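Local coordinates for NikO protein (Streptomyces tendae, PDB 4FQD), which is an enolpyruvyl transferase of the MurA type, essential in nikkomycin biosynthesis, and probably takes its enolpyruvyl group from phosphoenolpyruvate, at residues P14-H19 / T426-H431; P373-L378 / A413-A418; H398-D403 / L420-R425. The protein carries 4 engineered substitutions. All blocks are in the same frame, centred on the assembly; numbering follows the deposited sequence.

Near the N terminus the chain lays down strand 14-19, which pairs with residues 426-431 far along the chain, so contact 1 closes a loop with 406 residues between, within one four-stranded mixed sheet. Contacts 2 and 3, with 34 and 16 residues between their segments, are both nested in that loop and cross each other, their segments alternating: 373-378, 398-403, 413-418, 420-425. Contact 2 joins helix 372-378 to helix 409-419; contact 3 ties the approach to strand 402-405 to the turn between helix 409-419 and strand 425-429. With centres 10 to 11 Å apart, the three lie together where these helices pack beside the sheet, as by Leu428 on Leu415, in the beta/alpha inverse barrel.

Contact 1. Residues P14-H19 / T426-H431; sequences PLLEIH and TTLRNH
Thr426 and Ile18 form the first hydrogen-bonded pair of an antiparallel strand pairing whose axes run at 149°. Thr426 N donates to Ile18 O at 2.8 Å, and Ile18 N returns a bond to Thr426 O at 2.7 Å. Thr427 faces Glu17 in a non-hydrogen-bonded pair; its CA approaches Leu16 O at 3.2 Å in a CA-H...O contact, while its OG1 is hydrogen-bonded to Thr402 O of strand 402-405. Leu428 restores the two-bond pattern with Leu16, the Leu428 N to Leu16 O bond measuring 3.0 Å and the Leu16 N to Leu428 O bond 2.9 Å. Its CB also receives Ile18 CD1 at 3.8 Å, the two side chains slanting past one another. At Arg429, CB lies 3.5 Å from Leu15 CD2, and the two side chains run alongside each other.

Beyond the strand, His431 turns its ring back over Leu16, its own CG between the backbone N and the carbonyl carbon (chi1 54°). Leu16 CG sits 3.5 Å from the centroid of the His431 ring and 9° from its normal, a CH-pi contact over the face, whereas Pro14 O lies at the ring edge beside CE1.

Ile18, Thr426 and Leu428 turn to helix 409-419, touching Leu416, Ala419 and Leu415 among others. Strand 402-405 flanks 425-429, and strand 451-456 pairs with the other edge of 14-19, which puts this pairing at the centre of the four-stranded sheet.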
loop_
_atom_site.group_PDB
_atom_site.type_symbol
_atom_site.label_atom_id
_atom_site.label_comp_id
_atom_site.label_asym_id
_atom_site.label_seq_id
_atom_site.Cartn_x
_atom_site.Cartn_y
_atom_site.Cartn_z
ATOM N N PRO A 14 -23.779 -26.398 -15.640
ATOM C CA PRO A 14 -24.663 -25.656 -14.729
ATOM C C PRO A 14 -24.363 -24.161 -14.632
ATOM O O PRO A 14 -23.210 -23.758 -14.487
ATOM C CB PRO A 14 -24.421 -26.335 -13.373
ATOM C CG PRO A 14 -23.123 -27.056 -13.521
ATOM C CD PRO A 14 -23.097 -27.503 -14.946
ATOM N N LEU A 15 -25.415 -23.352 -14.708
ATOM C CA LEU A 15 -25.287 -21.903 -14.637
ATOM C C LEU A 15 -26.073 -21.331 -13.465
ATOM O O LEU A 15 -26.948 -21.990 -12.905
ATOM C CB LEU A 15 -25.803 -21.259 -15.926
ATOM C CG LEU A 15 -25.019 -21.422 -17.226
ATOM C CD1 LEU A 15 -25.793 -20.797 -18.373
ATOM C CD2 LEU A 15 -23.654 -20.782 -17.103
ATOM N N LEU A 16 -25.749 -20.095 -13.102
ATOM C CA LEU A 16 -26.585 -19.314 -12.203
ATOM C C LEU A 16 -27.242 -18.204 -13.011
ATOM O O LEU A 16 -26.557 -17.401 -13.643
ATOM C CB LEU A 16 -25.760 -18.710 -11.066
ATOM C CG LEU A 16 -25.290 -19.653 -9.958
ATOM C CD1 LEU A 16 -24.579 -18.869 -8.868
ATOM C CD2 LEU A 16 -26.461 -20.435 -9.384
ATOM N N GLU A 17 -28.569 -18.171 -13.006
ATOM C CA GLU A 17 -29.300 -17.141 -13.731
ATOM C C GLU A 17 -29.723 -16.038 -12.767
ATOM O O GLU A 17 -30.629 -16.222 -11.956
ATOM C CB GLU A 17 -30.517 -17.740 -14.436
ATOM C CG GLU A 17 -31.242 -16.776 -15.359
ATOM C CD GLU A 17 -32.347 -17.448 -16.149
ATOM O OE1 GLU A 17 -32.032 -18.298 -17.011
ATOM O OE2 GLU A 17 -33.531 -17.133 -15.906
ATOM N N ILE A 18 -29.054 -14.893 -12.862
ATOM C CA ILE A 18 -29.266 -13.802 -11.919
ATOM C C ILE A 18 -30.125 -12.675 -12.489
ATOM O O ILE A 18 -29.840 -12.144 -13.562
ATOM C CB ILE A 18 -27.925 -13.208 -11.436
ATOM C CG1 ILE A 18 -27.037 -14.301 -10.839
ATOM C CG2 ILE A 18 -28.162 -12.097 -10.425
ATOM C CD1 ILE A 18 -25.815 -14.617 -11.672
ATOM N N HIS A 19 -31.179 -12.322 -11.762
ATOM C CA HIS A 19 -31.995 -11.163 -12.099
ATOM C C HIS A 19 -31.874 -10.117 -10.999
ATOM O O HIS A 19 -32.643 -10.121 -10.037
ATOM C CB HIS A 19 -33.460 -11.562 -12.282
ATOM C CG HIS A 19 -33.699 -12.477 -13.443
ATOM N ND1 HIS A 19 -33.724 -13.849 -13.319
ATOM C CD2 HIS A 19 -33.924 -12.215 -14.753
ATOM C CE1 HIS A 19 -33.956 -14.393 -14.500
ATOM N NE2 HIS A 19 -34.081 -13.422 -15.388
ATOM N N THR A 426 -28.149 -11.753 -15.763
ATOM C CA THR A 426 -26.728 -12.074 -15.818
ATOM C C THR A 426 -26.526 -13.550 -15.499
ATOM O O THR A 426 -27.161 -14.091 -14.594
ATOM C CB THR A 426 -25.918 -11.229 -14.813
ATOM O OG1 THR A 426 -26.167 -9.836 -15.043
ATOM C CG2 THR A 426 -24.427 -11.502 -14.954
ATOM N N THR A 427 -25.646 -14.204 -16.249
ATOM C CA THR A 427 -25.322 -15.598 -15.986
ATOM C C THR A 427 -23.933 -15.725 -15.373
ATOM O O THR A 427 -23.009 -15.002 -15.746
ATOM C CB THR A 427 -25.402 -16.455 -17.261
ATOM O OG1 THR A 427 -24.548 -15.898 -18.266
ATOM C CG2 THR A 427 -26.831 -16.498 -17.784
ATOM N N LEU A 428 -23.798 -16.644 -14.422
ATOM C CA LEU A 428 -22.523 -16.891 -13.763
ATOM C C LEU A 428 -22.234 -18.386 -13.702
ATOM O O LEU A 428 -23.054 -19.165 -13.213
ATOM C CB LEU A 428 -22.529 -16.304 -12.350
ATOM C CG LEU A 428 -21.285 -16.560 -11.495
ATOM C CD1 LEU A 428 -20.051 -15.933 -12.130
ATOM C CD2 LEU A 428 -21.490 -16.040 -10.081
ATOM N N ARG A 429 -21.071 -18.787 -14.205
ATOM C CA ARG A 429 -20.666 -20.188 -14.140
ATOM C C ARG A 429 -19.409 -20.383 -13.300
ATOM O O ARG A 429 -18.809 -19.412 -12.835
ATOM C CB ARG A 429 -20.481 -20.781 -15.538
ATOM C CG ARG A 429 -19.507 -20.042 -16.431
ATOM C CD ARG A 429 -19.459 -20.708 -17.797
ATOM N NE ARG A 429 -18.525 -20.056 -18.707
ATOM C CZ ARG A 429 -18.863 -19.101 -19.569
ATOM N NH1 ARG A 429 -20.118 -18.680 -19.638
ATOM N NH2 ARG A 429 -17.944 -18.569 -20.361
ATOM N N ASN A 430 -19.023 -21.644 -13.122
ATOM C CA ASN A 430 -17.950 -22.018 -12.203
ATOM C C ASN A 430 -18.239 -21.539 -10.786
ATOM O O ASN A 430 -17.334 -21.145 -10.053
ATOM C CB ASN A 430 -16.590 -21.505 -12.684
ATOM C CG ASN A 430 -16.029 -22.323 -13.827
ATOM O OD1 ASN A 430 -14.857 -22.198 -14.176
ATOM N ND2 ASN A 430 -16.867 -23.165 -14.419
ATOM N N HIS A 431 -19.514 -21.582 -10.413
ATOM C CA HIS A 431 -19.950 -21.161 -9.088
ATOM C C HIS A 431 -19.836 -22.304 -8.086
ATOM O O HIS A 431 -20.290 -22.191 -6.947
ATOM C CB HIS A 431 -21.388 -20.646 -9.140
ATOM C CG HIS A 431 -22.356 -21.619 -9.744
ATOM N ND1 HIS A 431 -22.470 -21.807 -11.102
ATOM C CD2 HIS A 431 -23.254 -22.453 -9.168
ATOM C CE1 HIS A 431 -23.399 -22.718 -11.340
ATOM N NE2 HIS A 431 -23.889 -23.125 -10.187
#

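Contact 2. Residues P373-L378 / A413-A418; sequences PELEAL and AVLLLA
Leu375 and Leu415 bring the two backbones together, their CA atoms 6.8 Å apart, on helix segments that run almost parallel: the axes differ by 5° in direction and approach to 10.4 Å. Leu415 reaches across with both methyls. Its CG is anti to its own carbonyl carbon (chi1 -72°), and the branch ends against Glu374 and Leu375: CD2 meets Glu374 CB at 3.6 Å and Leu375 CD2 at 3.7 Å, while CD1 packs on Glu374 CB at 3.7 Å. One turn on, Ala418 CB takes Leu378 CD1 at 3.6 Å and Leu375 CD2 at 3.9 Å, so Leu375 CD2 bridges Leu415 and Ala418. Replacing Leu415 with an alanine would probably leave Glu374 CB without its methyl partners and Leu375 CD2 with Ala418 alone of the two it touches, opening a gap between the helices.

Only the aliphatic base of Glu374 joins this packing; its chain bends at chi2 and takes the carboxylate away, where OE1 accepts from Arg405 N. Leu404 also touches Glu374, Leu378 and Leu415, and Leu349 of helix 344-351 covers Val414 and Ala418. No hydrogen bond crosses between the segments, so the contact between these helices of the inverse barrel rests on van der Waals packing of buried hydrocarbon.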
loop_
_atom_site.group_PDB
_atom_site.type_symbol
_atom_site.label_atom_id
_atom_site.label_comp_id
_atom_site.label_asym_id
_atom_site.label_seq_id
_atom_site.Cartn_x
_atom_site.Cartn_y
_atom_site.Cartn_z
ATOM N N PRO A 373 -11.524 -8.792 -14.749
ATOM C CA PRO A 373 -12.046 -8.713 -16.120
ATOM C C PRO A 373 -13.539 -9.023 -16.198
ATOM O O PRO A 373 -14.209 -8.594 -17.138
ATOM C CB PRO A 373 -11.249 -9.790 -16.863
ATOM C CG PRO A 373 -10.019 -9.986 -16.047
ATOM C CD PRO A 373 -10.467 -9.813 -14.634
ATOM N N GLU A 374 -14.051 -9.761 -15.218
ATOM C CA GLU A 374 -15.466 -10.104 -15.185
ATOM C C GLU A 374 -16.299 -8.936 -14.665
ATOM O O GLU A 374 -17.411 -8.700 -15.136
ATOM C CB GLU A 374 -15.697 -11.353 -14.337
ATOM C CG GLU A 374 -14.927 -12.568 -14.821
ATOM C CD GLU A 374 -15.223 -12.903 -16.269
ATOM O OE1 GLU A 374 -16.412 -13.077 -16.611
ATOM O OE2 GLU A 374 -14.266 -12.985 -17.068
ATOM N N LEU A 375 -15.754 -8.210 -13.693
ATOM C CA LEU A 375 -16.398 -7.001 -13.191
ATOM C C LEU A 375 -16.416 -5.927 -14.272
ATOM O O LEU A 375 -17.300 -5.072 -14.297
ATOM C CB LEU A 375 -15.671 -6.472 -11.952
ATOM C CG LEU A 375 -15.828 -7.258 -10.650
ATOM C CD1 LEU A 375 -15.020 -6.603 -9.542
ATOM C CD2 LEU A 375 -17.294 -7.354 -10.258
ATOM N N GLU A 376 -15.428 -5.983 -15.160
ATOM C CA GLU A 376 -15.322 -5.044 -16.271
ATOM C C GLU A 376 -16.525 -5.166 -17.200
ATOM O O GLU A 376 -17.010 -4.172 -17.739
ATOM C CB GLU A 376 -14.036 -5.306 -17.058
ATOM C CG GLU A 376 -13.637 -4.184 -17.999
ATOM C CD GLU A 376 -12.652 -3.224 -17.366
ATOM O OE1 GLU A 376 -11.950 -3.636 -16.419
ATOM O OE2 GLU A 376 -12.579 -2.059 -17.810
ATOM N N ALA A 377 -16.999 -6.395 -17.381
ATOM C CA ALA A 377 -18.133 -6.669 -18.256
ATOM C C ALA A 377 -19.422 -6.054 -17.723
ATOM O O ALA A 377 -20.331 -5.735 -18.490
ATOM C CB ALA A 377 -18.300 -8.171 -18.450
ATOM N N LEU A 378 -19.497 -5.888 -16.406
ATOM C CA LEU A 378 -20.686 -5.328 -15.775
ATOM C C LEU A 378 -20.712 -3.804 -15.842
ATOM O O LEU A 378 -21.751 -3.184 -15.615
ATOM C CB LEU A 378 -20.796 -5.796 -14.322
ATOM C CG LEU A 378 -21.074 -7.287 -14.117
ATOM C CD1 LEU A 378 -21.155 -7.615 -12.636
ATOM C CD2 LEU A 378 -22.352 -7.700 -14.832
ATOM N N ALA A 413 -18.222 -15.175 -5.437
ATOM C CA ALA A 413 -19.053 -14.450 -4.487
ATOM C C ALA A 413 -19.228 -12.986 -4.882
ATOM O O ALA A 413 -20.343 -12.467 -4.884
ATOM C CB ALA A 413 -18.471 -14.557 -3.083
ATOM N N VAL A 414 -18.124 -12.326 -5.219
ATOM C CA VAL A 414 -18.161 -10.901 -5.537
ATOM C C VAL A 414 -18.866 -10.622 -6.869
ATOM O O VAL A 414 -19.480 -9.569 -7.044
ATOM C CB VAL A 414 -16.744 -10.268 -5.520
ATOM C CG1 VAL A 414 -15.918 -10.744 -6.709
ATOM C CG2 VAL A 414 -16.836 -8.748 -5.498
ATOM N N LEU A 415 -18.789 -11.571 -7.797
ATOM C CA LEU A 415 -19.484 -11.435 -9.073
ATOM C C LEU A 415 -20.986 -11.581 -8.872
ATOM O O LEU A 415 -21.780 -10.889 -9.509
ATOM C CB LEU A 415 -18.985 -12.472 -10.080
ATOM C CG LEU A 415 -17.585 -12.241 -10.651
ATOM C CD1 LEU A 415 -17.228 -13.325 -11.655
ATOM C CD2 LEU A 415 -17.489 -10.863 -11.280
ATOM N N LEU A 416 -21.363 -12.489 -7.979
ATOM C CA LEU A 416 -22.766 -12.731 -7.674
ATOM C C LEU A 416 -23.397 -11.510 -7.011
ATOM O O LEU A 416 -24.544 -11.168 -7.291
ATOM C CB LEU A 416 -22.908 -13.960 -6.773
ATOM C CG LEU A 416 -24.325 -14.374 -6.378
ATOM C CD1 LEU A 416 -25.200 -14.533 -7.610
ATOM C CD2 LEU A 416 -24.288 -15.666 -5.576
ATOM N N LEU A 417 -22.639 -10.855 -6.138
ATOM C CA LEU A 417 -23.117 -9.657 -5.458
ATOM C C LEU A 417 -23.265 -8.496 -6.434
ATOM O O LEU A 417 -24.237 -7.742 -6.375
ATOM C CB LEU A 417 -22.167 -9.263 -4.324
ATOM C CG LEU A 417 -22.014 -10.256 -3.172
ATOM C CD1 LEU A 417 -21.069 -9.704 -2.117
ATOM C CD2 LEU A 417 -23.368 -10.590 -2.565
ATOM N N ALA A 418 -22.294 -8.360 -7.331
ATOM C CA ALA A 418 -22.309 -7.296 -8.326
ATOM C C ALA A 418 -23.432 -7.504 -9.338
ATOM O O ALA A 418 -24.046 -6.543 -9.801
ATOM C CB ALA A 418 -20.965 -7.211 -9.030
#

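Contact 3. Residues H398-D403 / L420-R425; sequences HRPGTD and LAVPGR
Val422 directs its CB toward the loop at His398 to Pro400, and the two methyls beyond it make its contacts with the loop. CG1, set anti to the backbone N (chi1 172°), lies against the peptide chain: it is 3.3 Å from His398 O and 3.6 Å from Arg399 O, and its apolar partner is Pro400 CB at 3.8 Å. CG2 meets the start of the same loop, 3.6 Å from His398 N. Leu378 of helix 372-378 and Pro397 also touch this valine, consistent with its burial in a contact that lies mostly at the surface.

The chain next folds through an inverse gamma turn centred on Pro423, evidenced by the 2.7 Å bond from Gly424 N to Val422 O. Gly424 CA packs on Pro400 CB at 3.8 Å, where a side chain at Gly424 would run into the proline. A single hydrogen bond crosses between the segments: Gly401 N donates to Arg425 O at 2.6 Å, with 154° at the hydrogen and the donor nearly in line with the carbonyl (169°). Gly401 has a positive phi, which favours glycine, and strand 402-405 follows it.

The guanidinium of Arg425 is engaged elsewhere, in a salt bridge with Glu17 of strand 14-19. Across this contact the chemistry is therefore methyl packing on backbone carbonyls and a proline against a valine methyl and a glycine CA, with one backbone hydrogen bond joining the segments where two neighbouring parallel strands begin.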
loop_
_atom_site.group_PDB
_atom_site.type_symbol
_atom_site.label_atom_id
_atom_site.label_comp_id
_atom_site.label_asym_id
_atom_site.label_seq_id
_atom_site.Cartn_x
_atom_site.Cartn_y
_atom_site.Cartn_z
ATOM N N HIS A 398 -23.763 -2.125 -13.998
ATOM C CA HIS A 398 -25.076 -1.795 -14.541
ATOM C C HIS A 398 -25.406 -2.567 -15.816
ATOM O O HIS A 398 -26.576 -2.755 -16.142
ATOM C CB HIS A 398 -25.183 -0.288 -14.796
ATOM C CG HIS A 398 -24.210 0.226 -15.811
ATOM N ND1 HIS A 398 -22.920 0.589 -15.489
ATOM C CD2 HIS A 398 -24.339 0.442 -17.142
ATOM C CE1 HIS A 398 -22.295 1.003 -16.577
ATOM N NE2 HIS A 398 -23.136 0.924 -17.593
ATOM N N ARG A 399 -24.379 -3.012 -16.531
ATOM C CA ARG A 399 -24.574 -3.699 -17.805
ATOM C C ARG A 399 -25.140 -5.108 -17.632
ATOM O O ARG A 399 -24.514 -5.959 -17.002
ATOM C CB ARG A 399 -23.260 -3.752 -18.588
ATOM C CG ARG A 399 -22.701 -2.385 -18.940
ATOM C CD ARG A 399 -21.317 -2.494 -19.555
ATOM N NE ARG A 399 -20.739 -1.181 -19.827
ATOM C CZ ARG A 399 -19.470 -0.981 -20.166
ATOM N NH1 ARG A 399 -18.639 -2.009 -20.274
ATOM N NH2 ARG A 399 -19.031 0.249 -20.394
ATOM N N PRO A 400 -26.334 -5.353 -18.195
ATOM C CA PRO A 400 -26.986 -6.663 -18.144
ATOM C C PRO A 400 -26.688 -7.498 -19.387
ATOM O O PRO A 400 -26.076 -7.006 -20.335
ATOM C CB PRO A 400 -28.465 -6.291 -18.123
ATOM C CG PRO A 400 -28.526 -5.071 -18.987
ATOM C CD PRO A 400 -27.216 -4.334 -18.791
ATOM N N GLY A 401 -27.122 -8.756 -19.374
ATOM C CA GLY A 401 -26.985 -9.628 -20.527
ATOM C C GLY A 401 -25.577 -10.140 -20.759
ATOM O O GLY A 401 -25.173 -10.367 -21.898
ATOM N N THR A 402 -24.829 -10.329 -19.677
ATOM C CA THR A 402 -23.457 -10.816 -19.777
ATOM C C THR A 402 -23.323 -12.249 -19.272
ATOM O O THR A 402 -24.201 -12.760 -18.576
ATOM C CB THR A 402 -22.484 -9.920 -18.988
ATOM O OG1 THR A 402 -22.889 -9.866 -17.614
ATOM C CG2 THR A 402 -22.470 -8.511 -19.563
ATOM N N ASP A 403 -22.217 -12.892 -19.635
ATOM C CA ASP A 403 -21.905 -14.233 -19.152
ATOM C C ASP A 403 -20.620 -14.216 -18.336
ATOM O O ASP A 403 -19.522 -14.182 -18.891
ATOM C CB ASP A 403 -21.764 -15.214 -20.316
ATOM C CG ASP A 403 -23.082 -15.499 -20.999
ATOM O OD1 ASP A 403 -23.920 -16.209 -20.403
ATOM O OD2 ASP A 403 -23.276 -15.025 -22.137
ATOM N N LEU A 420 -26.277 -8.893 -8.730
ATOM C CA LEU A 420 -27.538 -8.593 -8.059
ATOM C C LEU A 420 -27.845 -7.097 -8.060
ATOM O O LEU A 420 -28.973 -6.686 -7.788
ATOM C CB LEU A 420 -27.525 -9.131 -6.626
ATOM C CG LEU A 420 -27.622 -10.649 -6.473
ATOM C CD1 LEU A 420 -27.386 -11.061 -5.028
ATOM C CD2 LEU A 420 -28.974 -11.149 -6.959
ATOM N N ALA A 421 -26.837 -6.286 -8.365
ATOM C CA ALA A 421 -27.017 -4.842 -8.438
ATOM C C ALA A 421 -27.490 -4.422 -9.825
ATOM O O ALA A 421 -28.131 -3.384 -9.985
ATOM C CB ALA A 421 -25.724 -4.129 -8.081
ATOM N N VAL A 422 -27.173 -5.239 -10.825
ATOM C CA VAL A 422 -27.527 -4.943 -12.209
ATOM C C VAL A 422 -29.000 -5.222 -12.498
ATOM O O VAL A 422 -29.457 -6.357 -12.368
ATOM C CB VAL A 422 -26.664 -5.758 -13.193
ATOM C CG1 VAL A 422 -27.171 -5.586 -14.615
ATOM C CG2 VAL A 422 -25.203 -5.349 -13.083
ATOM N N PRO A 423 -29.744 -4.183 -12.903
ATOM C CA PRO A 423 -31.172 -4.318 -13.216
ATOM C C PRO A 423 -31.403 -5.069 -14.526
ATOM O O PRO A 423 -31.853 -4.479 -15.508
ATOM C CB PRO A 423 -31.632 -2.864 -13.349
ATOM C CG PRO A 423 -30.413 -2.132 -13.793
ATOM C CD PRO A 423 -29.261 -2.806 -13.101
ATOM N N GLY A 424 -31.099 -6.362 -14.533
ATOM C CA GLY A 424 -31.257 -7.177 -15.723
ATOM C C GLY A 424 -30.807 -8.607 -15.497
ATOM O O GLY A 424 -30.621 -9.033 -14.357
ATOM N N ARG A 425 -30.623 -9.348 -16.585
ATOM C CA ARG A 425 -30.230 -10.749 -16.487
ATOM C C ARG A 425 -28.722 -10.930 -16.634
ATOM O O ARG A 425 -28.095 -10.338 -17.514
ATOM C CB ARG A 425 -30.965 -11.593 -17.532
ATOM C CG ARG A 425 -31.017 -13.078 -17.199
ATOM C CD ARG A 425 -31.685 -13.877 -18.308
ATOM N NE ARG A 425 -30.744 -14.243 -19.361
ATOM C CZ ARG A 425 -30.240 -15.463 -19.525
ATOM N NH1 ARG A 425 -30.594 -16.445 -18.705
ATOM N NH2 ARG A 425 -29.387 -15.703 -20.511
#